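Local coordinates for protein extracellular ligand-binding receptor (Rhodopseudomonas palustris, PDB 3SG0) that probably serves as the solute-binding component of a transport system, capturing aromatic acids such as benzoylformate (phenylglyoxylate) in the cleft between its two lobes, at residues A112-M117 with E335-I340; G31-A36 with L68-D73; A159-Y164 with G187-T192. All blocks are in the same frame, centred on the assembly; numbering follows the deposited sequence.

Contact 1: residues A112-M117 with E335-I340; sequences AKTPLM and EFRAAI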
ATOM      1  N   ALA A 112     -11.182  -6.149 -19.732  1.00 10.47           N
ATOM      2  CA  ALA A 112     -11.888  -4.929 -20.111  1.00 10.52           C
ATOM      3  C   ALA A 112     -10.985  -3.905 -20.788  1.00 10.88           C
ATOM      4  O   ALA A 112     -11.438  -2.802 -21.115  1.00 11.49           O
ATOM      5  CB  ALA A 112     -12.533  -4.302 -18.888  1.00 11.94           C
ATOM      6  N   LYS A 113      -9.716  -4.246 -20.983  1.00  9.63           N
ATOM      7  CA  LYS A 113      -8.734  -3.332 -21.568  0.53  9.60           C
ATOM      8  C   LYS A 113      -8.829  -1.955 -20.919  1.00  9.88           C
ATOM      9  O   LYS A 113      -8.937  -0.921 -21.588  1.00  9.58           O
ATOM     10  CB  LYS A 113      -8.871  -3.276 -23.093  0.53 10.95           C
ATOM     11  CG  LYS A 113      -8.688  -4.638 -23.749  0.53 12.99           C
ATOM     12  CD  LYS A 113      -8.811  -4.564 -25.264  0.53 15.23           C
ATOM     13  CE  LYS A 113      -8.812  -5.956 -25.875  0.53 26.27           C
ATOM     14  NZ  LYS A 113      -7.699  -6.788 -25.339  0.53 30.38           N
ATOM     15  N   THR A 114      -8.774  -1.971 -19.592  1.00  9.11           N
ATOM     16  CA  THR A 114      -8.855  -0.767 -18.784  1.00  9.22           C
ATOM     17  C   THR A 114      -7.709  -0.764 -17.783  1.00  8.54           C
ATOM     18  O   THR A 114      -7.501  -1.751 -17.081  1.00  9.06           O
ATOM     19  CB  THR A 114     -10.199  -0.740 -18.038  1.00  9.07           C
ATOM     20  OG1 THR A 114     -11.264  -0.771 -18.989  1.00  9.69           O
ATOM     21  CG2 THR A 114     -10.343   0.505 -17.173  1.00  9.77           C
ATOM     22  N   PRO A 115      -6.945   0.336 -17.713  1.00  7.78           N
ATOM     23  CA  PRO A 115      -5.869   0.373 -16.721  1.00  8.30           C
ATOM     24  C   PRO A 115      -6.421   0.284 -15.302  1.00  7.87           C
ATOM     25  O   PRO A 115      -7.456   0.883 -14.977  1.00  8.57           O
ATOM     26  CB  PRO A 115      -5.215   1.745 -16.923  1.00  9.71           C
ATOM     27  CG  PRO A 115      -5.767   2.296 -18.156  1.00 15.14           C
ATOM     28  CD  PRO A 115      -7.006   1.555 -18.536  1.00  8.51           C
ATOM     29  N   LEU A 116      -5.714  -0.465 -14.465  1.00  7.42           N
ATOM     30  CA  LEU A 116      -6.030  -0.646 -13.055  1.00  7.44           C
ATOM     31  C   LEU A 116      -4.889  -0.086 -12.227  1.00  7.09           C
ATOM     32  O   LEU A 116      -3.754  -0.549 -12.356  1.00  7.93           O
ATOM     33  CB  LEU A 116      -6.191  -2.134 -12.721  1.00  8.28           C
ATOM     34  CG  LEU A 116      -6.344  -2.471 -11.232  1.00  8.46           C
ATOM     35  CD1 LEU A 116      -7.630  -1.902 -10.660  1.00  9.93           C
ATOM     36  CD2 LEU A 116      -6.274  -3.969 -10.995  1.00 10.09           C
HETATM   37  N   MSE A 117      -5.181   0.907 -11.391  1.00  7.52           N
HETATM   38  CA  MSE A 117      -4.207   1.428 -10.437  1.00  7.39           C
HETATM   39  C   MSE A 117      -4.503   0.751  -9.104  1.00  6.97           C
HETATM   40  O   MSE A 117      -5.448   1.141  -8.409  1.00  7.79           O
HETATM   41  CB  MSE A 117      -4.336   2.944 -10.283  1.00  7.38           C
HETATM   42  CG  MSE A 117      -4.536   3.704 -11.582  1.00  7.67           C
HETATM   43 SE   MSE A 117      -3.126   3.529 -12.880  0.65  8.68          SE
HETATM   44  CE  MSE A 117      -1.711   4.421 -11.859  1.00  9.61           C
ATOM     45  N   GLU A 335      -9.670   3.210 -27.124  1.00 11.01           N
ATOM     46  CA  GLU A 335      -8.437   3.849 -27.575  1.00 11.78           C
ATOM     47  C   GLU A 335      -7.881   4.829 -26.537  1.00 10.73           C
ATOM     48  O   GLU A 335      -6.673   4.938 -26.361  1.00 10.59           O
ATOM     49  CB  GLU A 335      -8.656   4.546 -28.924  1.00 12.95           C
ATOM     50  CG  GLU A 335      -8.920   3.590 -30.087  1.00 16.60           C
ATOM     51  CD  GLU A 335     -10.346   3.048 -30.144  1.00 16.55           C
ATOM     52  OE1 GLU A 335     -11.248   3.565 -29.448  1.00 15.34           O
ATOM     53  OE2 GLU A 335     -10.574   2.090 -30.913  1.00 24.48           O
ATOM     54  N   PHE A 336      -8.765   5.545 -25.850  1.00 10.45           N
ATOM     55  CA  PHE A 336      -8.348   6.456 -24.787  1.00 10.57           C
ATOM     56  C   PHE A 336      -7.761   5.680 -23.608  1.00  9.32           C
ATOM     57  O   PHE A 336      -6.710   6.030 -23.074  1.00  9.63           O
ATOM     58  CB  PHE A 336      -9.544   7.303 -24.350  1.00 10.72           C
ATOM     59  CG  PHE A 336      -9.239   8.313 -23.276  1.00 10.10           C
ATOM     60  CD1 PHE A 336      -8.486   9.442 -23.554  1.00 11.88           C
ATOM     61  CD2 PHE A 336      -9.757   8.158 -22.003  1.00 11.05           C
ATOM     62  CE1 PHE A 336      -8.228  10.379 -22.566  1.00 12.81           C
ATOM     63  CE2 PHE A 336      -9.515   9.096 -21.019  1.00 11.73           C
ATOM     64  CZ  PHE A 336      -8.747  10.206 -21.297  1.00 11.59           C
ATOM     65  N   ARG A 337      -8.440   4.610 -23.214  1.00  9.58           N
ATOM     66  CA  ARG A 337      -7.940   3.769 -22.132  1.00  9.83           C
ATOM     67  C   ARG A 337      -6.576   3.172 -22.478  1.00  9.84           C
ATOM     68  O   ARG A 337      -5.693   3.101 -21.631  1.00  9.43           O
ATOM     69  CB  ARG A 337      -8.934   2.661 -21.811  1.00 10.03           C
ATOM     70  CG  ARG A 337     -10.295   3.190 -21.396  1.00 10.33           C
ATOM     71  CD  ARG A 337     -11.152   2.143 -20.727  1.00 11.08           C
ATOM     72  NE  ARG A 337     -11.322   0.933 -21.519  1.00 11.67           N
ATOM     73  CZ  ARG A 337     -12.320   0.718 -22.369  1.00 11.85           C
ATOM     74  NH1 ARG A 337     -13.240   1.655 -22.590  1.00 13.04           N
ATOM     75  NH2 ARG A 337     -12.380  -0.437 -23.023  1.00 14.56           N
ATOM     76  N   ALA A 338      -6.416   2.732 -23.721  1.00  9.89           N
ATOM     77  CA  ALA A 338      -5.156   2.143 -24.158  1.00  9.79           C
ATOM     78  C   ALA A 338      -4.052   3.193 -24.155  1.00  9.56           C
ATOM     79  O   ALA A 338      -2.905   2.896 -23.835  1.00  9.77           O
ATOM     80  CB  ALA A 338      -5.299   1.508 -25.541  1.00 11.39           C
ATOM     81  N   ALA A 339      -4.393   4.426 -24.529  1.00  9.48           N
ATOM     82  CA  ALA A 339      -3.413   5.502 -24.527  1.00  9.97           C
ATOM     83  C   ALA A 339      -2.965   5.814 -23.102  1.00  8.96           C
ATOM     84  O   ALA A 339      -1.791   6.057 -22.854  1.00  9.60           O
ATOM     85  CB  ALA A 339      -3.968   6.745 -25.210  1.00 10.43           C
ATOM     86  N   ILE A 340      -3.897   5.812 -22.153  1.00  9.06           N
ATOM     87  CA  ILE A 340      -3.498   5.981 -20.758  1.00  9.30           C
ATOM     88  C   ILE A 340      -2.537   4.872 -20.330  1.00  8.45           C
ATOM     89  O   ILE A 340      -1.507   5.137 -19.711  1.00  8.74           O
ATOM     90  CB  ILE A 340      -4.708   6.037 -19.814  1.00  8.28           C
ATOM     91  CG1 ILE A 340      -5.535   7.294 -20.101  1.00 10.12           C
ATOM     92  CG2 ILE A 340      -4.246   6.023 -18.358  1.00  9.74           C
ATOM     93  CD1 ILE A 340      -6.809   7.380 -19.302  1.00 11.91           C
TER
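R337, on the helix 334-344, lays its side chain along the turn A112-P115 and accounts for the largest share of the buried surface. R337 NE gives a well-directed hydrogen bond to the carbonyl O of K113 (3.0 Å, N-H...O angle 163°), the acceptor lying close to the guanidinium plane while NE stands above the plane of the carbonyl. R337 NH2 makes a weak bond of 3.2 Å to A112 O. The bend at chi3 (-55°) brings NE and NH2 to the two carbonyls. T114 OG1 sits beside NE without bonding to it and instead donates to A112 O (2.9 Å). P115 is the second main contributor: its ring crosses the R337 side chain at about a right angle, with CD 4.0 Å from R337 CB, and CG meets I340 CG2 at the same separation. I340 also touches V92 of strand 92-94, so helix and strand entry share an apolar seam. K113 adopts positive phi and closes the helix 99-111 with a Schellman motif. The two carbonyls that R337 engages belong to this C-terminal exit, where the negative end of the helix dipole would lie, and the arginine's charge probably offsets it.

Contact 2: residues G31-A36 with L68-D73; sequences GITMSA and LDDESD
D70 reaches across to the end of strand 28-34 and holds two hydroxyls with its carboxylate. T33 OG1 donates to D70 OD2 (2.8 Å) on the anti side, somewhat out of the carboxylate plane, and S35 OG donates to D70 OD1 (2.8 Å) on the syn lone pair; the anti lone pair of OD1 takes S72 N in an Asx turn. S96 OG, from the next strand's end, adds a bond to OD2. The chi1 of 55°, with CG between the backbone N and the carbonyl carbon, brings the carboxylate to the T33 and S35 hydroxyls. Next to it the parallel pairing of T33 with L68 and M34 with D69 is carried by L68 N to I32 O (2.8 Å), M34 N to L68 O (3.0 Å) and D70 N to M34 O (2.8 Å, 168°). This is the dense, buried part. Toward solvent the grip slackens: D69 OD1 receives E71 N from above the carboxylate plane in a second Asx turn and only a weak bond from A36 N (2.9 Å, 127°), while its OD2 turns to S37 OG. E71, one of the two central residues of the type I' turn D70-D73, is exposed and points away. Three hydroxyls and one amide thus donate to the buried D70 carboxylate, which would probably favour its ionised form and fix the loops at the strand ends, the side chain of S35 lying about 8 Å from the bound benzoylformate.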
ATOM      1  N   GLY A  31     -13.236   5.005 -11.874  1.00  8.64           N
ATOM      2  CA  GLY A  31     -13.896   4.144 -10.906  1.00  9.28           C
ATOM      3  C   GLY A  31     -12.943   3.750  -9.805  1.00  9.27           C
ATOM      4  O   GLY A  31     -11.775   3.470 -10.079  1.00 10.81           O
ATOM      5  N   ILE A  32     -13.426   3.710  -8.569  1.00  8.45           N
ATOM      6  CA  ILE A  32     -12.591   3.358  -7.430  1.00  9.00           C
ATOM      7  C   ILE A  32     -13.331   2.355  -6.555  1.00  8.51           C
ATOM      8  O   ILE A  32     -14.501   2.561  -6.227  1.00  9.49           O
ATOM      9  CB  ILE A  32     -12.251   4.602  -6.574  1.00  9.16           C
ATOM     10  CG1 ILE A  32     -11.772   5.765  -7.447  1.00  9.77           C
ATOM     11  CG2 ILE A  32     -11.204   4.253  -5.531  1.00 10.75           C
ATOM     12  CD1 ILE A  32     -11.686   7.095  -6.697  1.00 11.52           C
ATOM     13  N   THR A  33     -12.666   1.263  -6.200  1.00  7.86           N
ATOM     14  CA  THR A  33     -13.168   0.354  -5.178  1.00  8.16           C
ATOM     15  C   THR A  33     -12.141   0.310  -4.065  1.00  7.93           C
ATOM     16  O   THR A  33     -10.937   0.170  -4.313  1.00  8.39           O
ATOM     17  CB  THR A  33     -13.503  -1.044  -5.756  1.00  9.21           C
ATOM     18  OG1 THR A  33     -14.112  -1.860  -4.741  1.00  9.20           O
ATOM     19  CG2 THR A  33     -12.284  -1.749  -6.338  1.00 10.43           C
HETATM   20  N   MSE A  34     -12.610   0.486  -2.831  1.00  8.54           N
HETATM   21  CA  MSE A  34     -11.711   0.528  -1.684  1.00  8.33           C
HETATM   22  C   MSE A  34     -12.347  -0.166  -0.499  1.00  7.68           C
HETATM   23  O   MSE A  34     -13.577  -0.298  -0.423  1.00  8.28           O
HETATM   24  CB  MSE A  34     -11.355   1.965  -1.309  1.00  8.79           C
HETATM   25  CG  MSE A  34     -12.543   2.804  -0.856  1.00 10.48           C
HETATM   26 SE   MSE A  34     -13.406   3.841  -2.297  0.50 16.84          SE
HETATM   27  CE  MSE A  34     -12.010   5.192  -2.475  1.00 24.39           C
ATOM     28  N   SER A  35     -11.504  -0.610   0.423  1.00  7.91           N
ATOM     29  CA  SER A  35     -11.968  -1.357   1.586  1.00  8.42           C
ATOM     30  C   SER A  35     -12.296  -0.402   2.729  1.00  8.51           C
ATOM     31  O   SER A  35     -11.561  -0.289   3.698  1.00  9.18           O
ATOM     32  CB  SER A  35     -10.919  -2.390   2.010  1.00  8.66           C
ATOM     33  OG  SER A  35     -10.551  -3.234   0.922  1.00  9.51           O
ATOM     34  N   ALA A  36     -13.394   0.327   2.574  1.00  8.50           N
ATOM     35  CA  ALA A  36     -13.785   1.351   3.539  1.00  9.72           C
ATOM     36  C   ALA A  36     -14.414   0.775   4.805  1.00 10.38           C
ATOM     37  O   ALA A  36     -14.541   1.475   5.806  1.00 14.15           O
ATOM     38  CB  ALA A  36     -14.711   2.375   2.887  1.00 11.74           C
ATOM     39  N   LEU A  68     -16.753   3.139  -4.618  1.00  9.80           N
ATOM     40  CA  LEU A  68     -17.555   2.077  -4.023  1.00 11.14           C
ATOM     41  C   LEU A  68     -16.769   1.369  -2.938  1.00  9.60           C
ATOM     42  O   LEU A  68     -15.574   1.119  -3.086  1.00 11.24           O
ATOM     43  CB  LEU A  68     -17.971   1.054  -5.085  1.00 11.46           C
ATOM     44  CG  LEU A  68     -18.872   1.558  -6.212  1.00 12.22           C
ATOM     45  CD1 LEU A  68     -19.004   0.522  -7.322  1.00 14.40           C
ATOM     46  CD2 LEU A  68     -20.241   1.939  -5.665  1.00 14.59           C
ATOM     47  N   ASP A  69     -17.448   1.023  -1.853  1.00 10.19           N
ATOM     48  CA  ASP A  69     -16.855   0.238  -0.781  1.00  8.89           C
ATOM     49  C   ASP A  69     -16.924  -1.242  -1.154  1.00  8.57           C
ATOM     50  O   ASP A  69     -17.983  -1.741  -1.553  1.00 10.41           O
ATOM     51  CB  ASP A  69     -17.656   0.502   0.499  1.00  9.91           C
ATOM     52  CG  ASP A  69     -17.115  -0.213   1.728  1.00  9.89           C
ATOM     53  OD1 ASP A  69     -15.988  -0.752   1.716  1.00  9.53           O
ATOM     54  OD2 ASP A  69     -17.853  -0.206   2.740  1.00 10.85           O
ATOM     55  N   ASP A  70     -15.808  -1.954  -1.037  1.00  8.77           N
ATOM     56  CA  ASP A  70     -15.803  -3.401  -1.250  1.00  8.72           C
ATOM     57  C   ASP A  70     -15.765  -4.210   0.043  1.00  8.70           C
ATOM     58  O   ASP A  70     -15.701  -5.433  -0.003  1.00  9.11           O
ATOM     59  CB  ASP A  70     -14.681  -3.848  -2.197  1.00  9.23           C
ATOM     60  CG  ASP A  70     -13.312  -3.393  -1.750  1.00  8.31           C
ATOM     61  OD1 ASP A  70     -12.961  -3.564  -0.557  1.00  8.81           O
ATOM     62  OD2 ASP A  70     -12.570  -2.875  -2.619  1.00  8.75           O
ATOM     63  N   GLU A  71     -15.804  -3.536   1.190  1.00  8.78           N
ATOM     64  CA  GLU A  71     -15.971  -4.220   2.474  1.00  8.79           C
ATOM     65  C   GLU A  71     -14.800  -5.144   2.793  1.00  8.67           C
ATOM     66  O   GLU A  71     -14.930  -6.039   3.625  1.00 10.24           O
ATOM     67  CB  GLU A  71     -17.307  -4.976   2.529  1.00 10.32           C
ATOM     68  CG  GLU A  71     -18.472  -4.030   2.384  1.00 11.65           C
ATOM     69  CD  GLU A  71     -19.831  -4.686   2.491  1.00 14.97           C
ATOM     70  OE1 GLU A  71     -19.915  -5.915   2.722  1.00 16.25           O
ATOM     71  OE2 GLU A  71     -20.823  -3.939   2.343  1.00 18.61           O
ATOM     72  N   SER A  72     -13.649  -4.918   2.162  1.00  8.67           N
ATOM     73  CA  SER A  72     -12.489  -5.814   2.319  1.00  8.89           C
ATOM     74  C   SER A  72     -12.775  -7.215   1.775  1.00  8.95           C
ATOM     75  O   SER A  72     -12.140  -8.181   2.196  1.00 10.64           O
ATOM     76  CB  SER A  72     -12.039  -5.932   3.788  1.00  9.64           C
ATOM     77  OG  SER A  72     -11.848  -4.669   4.410  1.00  8.84           O
ATOM     78  N   ASP A  73     -13.707  -7.321   0.829  1.00  9.41           N
ATOM     79  CA  ASP A  73     -14.139  -8.618   0.328  0.57 10.40           C
ATOM     80  C   ASP A  73     -13.839  -8.756  -1.158  1.00  9.06           C
ATOM     81  O   ASP A  73     -14.299  -7.959  -1.975  1.00  9.53           O
ATOM     82  CB  ASP A  73     -15.631  -8.815   0.583  0.57 11.37           C
ATOM     83  CG  ASP A  73     -16.127 -10.149   0.091  0.57 12.96           C
ATOM     84  OD1 ASP A  73     -15.802 -11.167   0.737  0.57 14.76           O
ATOM     85  OD2 ASP A  73     -16.829 -10.183  -0.939  0.57 12.39           O
TER

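Contact 3: residues A159-Y164 with G187-T192; sequences AKKVGY and GFELTT
V162 of strand 161-167 meets F188 and L190 where strand 189-196 begins, its two methyls divided between them. V162 CG1 approaches L190 CD2 at 4.1 Å, while V162 CG2 lies 3.7 Å from F188 CD1, reaching the ring obliquely. With chi1 at 63° the F188 ring is tucked between backbone N and carbonyl carbon, which brings it beside V162 and onto A183 of helix 170-186. L190 packs against Y176, L179 and A180 of the same helix. On the other face of the sheet T191 sets its CG2 3.7 Å from K161 CB and turns OG1 to T213. K160 starts away from the neighbouring strand but folds back through bends at chi2 and chi3, and its NZ bonds to G187 O (2.7 Å) in the carbonyl plane, on a lone pair. At the far end T192 OG1 donates to Y164 O (2.8 Å). A valine in place of T192 is likely to leave this carbonyl without its hydroxyl donor and the strand end less firmly tied. Between these ends the backbones are stitched by E189 N to K160 O, V162 N to E189 O and T191 N to V162 O, each 2.9 Å. G187, with positive phi, ends the intervening helix and leads into the edge strand. Strand 161-167, helix 170-186 and strand 189-196 form a beta-alpha-beta crossover, the repeating element of the Rossmann-like lobes of periplasmic binding proteins.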
ATOM      1  N   ALA A 159      20.462  -9.527  15.969  1.00 21.23           N
ATOM      2  CA  ALA A 159      19.476 -10.565  16.255  1.00 19.12           C
ATOM      3  C   ALA A 159      19.849 -11.862  15.542  1.00 19.31           C
ATOM      4  O   ALA A 159      20.228 -11.844  14.373  1.00 21.51           O
ATOM      5  CB  ALA A 159      18.079 -10.109  15.841  1.00 19.25           C
ATOM      6  N   LYS A 160      19.743 -12.988  16.243  1.00 18.65           N
ATOM      7  CA  LYS A 160      20.046 -14.283  15.639  1.00 19.54           C
ATOM      8  C   LYS A 160      18.813 -15.172  15.508  1.00 20.31           C
ATOM      9  O   LYS A 160      18.766 -16.054  14.653  1.00 22.65           O
ATOM     10  CB  LYS A 160      21.126 -15.012  16.444  1.00 24.78           C
ATOM     11  CG  LYS A 160      22.403 -14.207  16.636  1.00 29.83           C
ATOM     12  CD  LYS A 160      23.098 -13.923  15.312  1.00 34.73           C
ATOM     13  CE  LYS A 160      23.647 -15.193  14.686  1.00 40.59           C
ATOM     14  NZ  LYS A 160      24.503 -14.899  13.499  1.00 42.86           N
ATOM     15  N   LYS A 161      17.821 -14.940  16.363  1.00 19.20           N
ATOM     16  CA  LYS A 161      16.570 -15.688  16.314  1.00 18.81           C
ATOM     17  C   LYS A 161      15.405 -14.717  16.212  1.00 16.19           C
ATOM     18  O   LYS A 161      15.239 -13.851  17.067  1.00 17.51           O
ATOM     19  CB  LYS A 161      16.416 -16.577  17.552  1.00 18.44           C
ATOM     20  CG  LYS A 161      17.451 -17.694  17.634  1.00 23.38           C
ATOM     21  CD  LYS A 161      17.132 -18.675  18.753  1.00 33.59           C
ATOM     22  CE  LYS A 161      17.255 -18.023  20.122  1.00 41.23           C
ATOM     23  NZ  LYS A 161      16.915 -18.973  21.223  1.00 46.02           N
ATOM     24  N   VAL A 162      14.604 -14.867  15.160  1.00 15.79           N
ATOM     25  CA  VAL A 162      13.502 -13.947  14.888  1.00 15.15           C
ATOM     26  C   VAL A 162      12.199 -14.721  14.744  1.00 13.86           C
ATOM     27  O   VAL A 162      12.079 -15.584  13.880  1.00 14.90           O
ATOM     28  CB  VAL A 162      13.777 -13.125  13.609  1.00 13.79           C
ATOM     29  CG1 VAL A 162      12.617 -12.177  13.320  1.00 14.96           C
ATOM     30  CG2 VAL A 162      15.086 -12.356  13.743  1.00 16.83           C
ATOM     31  N   GLY A 163      11.236 -14.434  15.613  1.00 13.74           N
ATOM     32  CA  GLY A 163       9.921 -15.044  15.502  1.00 13.73           C
ATOM     33  C   GLY A 163       9.133 -14.412  14.369  1.00 11.90           C
ATOM     34  O   GLY A 163       9.466 -13.319  13.916  1.00 12.01           O
ATOM     35  N   TYR A 164       8.091 -15.092  13.902  1.00 11.58           N
ATOM     36  CA  TYR A 164       7.270 -14.556  12.825  1.00 11.39           C
ATOM     37  C   TYR A 164       5.790 -14.865  13.022  1.00 10.54           C
ATOM     38  O   TYR A 164       5.409 -16.011  13.282  1.00 11.19           O
ATOM     39  CB  TYR A 164       7.725 -15.110  11.470  1.00 12.17           C
ATOM     40  CG  TYR A 164       6.871 -14.629  10.324  1.00 10.82           C
ATOM     41  CD1 TYR A 164       5.658 -15.242  10.026  1.00 12.16           C
ATOM     42  CD2 TYR A 164       7.261 -13.541   9.552  1.00 11.90           C
ATOM     43  CE1 TYR A 164       4.860 -14.789   8.984  1.00 12.02           C
ATOM     44  CE2 TYR A 164       6.478 -13.087   8.514  1.00 12.33           C
ATOM     45  CZ  TYR A 164       5.281 -13.709   8.238  1.00 11.19           C
ATOM     46  OH  TYR A 164       4.525 -13.225   7.196  1.00 12.87           O
ATOM     47  N   GLY A 187      22.226 -14.111   8.399  1.00 26.74           N
ATOM     48  CA  GLY A 187      22.802 -14.592   9.641  1.00 29.16           C
ATOM     49  C   GLY A 187      21.832 -14.743  10.799  1.00 28.10           C
ATOM     50  O   GLY A 187      22.248 -14.830  11.951  1.00 30.63           O
ATOM     51  N   PHE A 188      20.536 -14.765  10.511  1.00 23.16           N
ATOM     52  CA  PHE A 188      19.566 -15.101  11.548  1.00 25.17           C
ATOM     53  C   PHE A 188      18.643 -16.214  11.079  1.00 20.35           C
ATOM     54  O   PHE A 188      18.641 -16.573   9.903  1.00 22.06           O
ATOM     55  CB  PHE A 188      18.786 -13.867  12.045  1.00 22.62           C
ATOM     56  CG  PHE A 188      17.926 -13.197  11.000  1.00 20.65           C
ATOM     57  CD1 PHE A 188      16.654 -13.669  10.717  1.00 21.28           C
ATOM     58  CD2 PHE A 188      18.375 -12.066  10.338  1.00 22.61           C
ATOM     59  CE1 PHE A 188      15.858 -13.038   9.772  1.00 20.24           C
ATOM     60  CE2 PHE A 188      17.582 -11.430   9.395  1.00 21.81           C
ATOM     61  CZ  PHE A 188      16.324 -11.920   9.114  1.00 20.50           C
ATOM     62  N   GLU A 189      17.896 -16.793  12.008  1.00 23.80           N
ATOM     63  CA  GLU A 189      16.919 -17.808  11.646  1.00 25.95           C
ATOM     64  C   GLU A 189      15.520 -17.352  12.036  1.00 20.35           C
ATOM     65  O   GLU A 189      15.333 -16.719  13.074  1.00 21.38           O
ATOM     66  CB  GLU A 189      17.245 -19.149  12.312  1.00 35.24           C
ATOM     67  CG  GLU A 189      16.804 -19.256  13.762  1.00 43.91           C
ATOM     68  CD  GLU A 189      17.015 -20.646  14.335  1.00 52.57           C
ATOM     69  OE1 GLU A 189      16.011 -21.334  14.618  1.00 54.92           O
ATOM     70  OE2 GLU A 189      18.186 -21.049  14.505  1.00 54.90           O
ATOM     71  N   LEU A 190      14.548 -17.662  11.185  1.00 19.76           N
ATOM     72  CA  LEU A 190      13.143 -17.475  11.524  1.00 17.93           C
ATOM     73  C   LEU A 190      12.695 -18.672  12.347  1.00 19.16           C
ATOM     74  O   LEU A 190      12.734 -19.805  11.866  1.00 25.99           O
ATOM     75  CB  LEU A 190      12.288 -17.381  10.263  1.00 22.58           C
ATOM     76  CG  LEU A 190      12.398 -16.104   9.431  1.00 23.69           C
ATOM     77  CD1 LEU A 190      11.408 -16.145   8.279  1.00 24.50           C
ATOM     78  CD2 LEU A 190      12.152 -14.881  10.297  1.00 21.92           C
ATOM     79  N   THR A 191      12.269 -18.424  13.581  1.00 17.40           N
ATOM     80  CA  THR A 191      11.962 -19.511  14.511  1.00 18.30           C
ATOM     81  C   THR A 191      10.551 -20.074  14.358  1.00 16.54           C
ATOM     82  O   THR A 191      10.265 -21.173  14.849  1.00 18.23           O
ATOM     83  CB  THR A 191      12.123 -19.072  15.975  1.00 19.87           C
ATOM     84  OG1 THR A 191      11.103 -18.120  16.304  1.00 18.61           O
ATOM     85  CG2 THR A 191      13.489 -18.464  16.206  1.00 23.15           C
ATOM     86  N   THR A 192       9.667 -19.321  13.708  1.00 16.04           N
ATOM     87  CA  THR A 192       8.289 -19.764  13.508  1.00 14.61           C
ATOM     88  C   THR A 192       7.765 -19.290  12.171  1.00 14.07           C
ATOM     89  O   THR A 192       8.368 -18.438  11.516  1.00 14.84           O
ATOM     90  CB  THR A 192       7.310 -19.222  14.582  1.00 14.43           C
ATOM     91  OG1 THR A 192       7.246 -17.790  14.513  1.00 17.65           O
ATOM     92  CG2 THR A 192       7.703 -19.659  15.980  1.00 18.04           C
TER

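Contacts 1 and 2 belong to one lobe and reach the same mixed sheet, their centres 20 Å apart and their nearest atoms about 6 Å. Contact 3 joins the edge strand of the other lobe's parallel sheet to its neighbour; its centre is 44 Å from that of contact 1 and 36 Å from that of contact 2, with the chain's centre in between. In contact 2 the S35 side chain is about 8 Å from the ligand, and that of S72 about 7 Å from that of R198, which binds phenylglyoxylate. The Y164 side chain of contact 3 is about 10 Å from that of R198 and 11 Å from the ligand. Contact 1 links distant parts of the sequence: contact 3 falls within the 217 residues between its two segments.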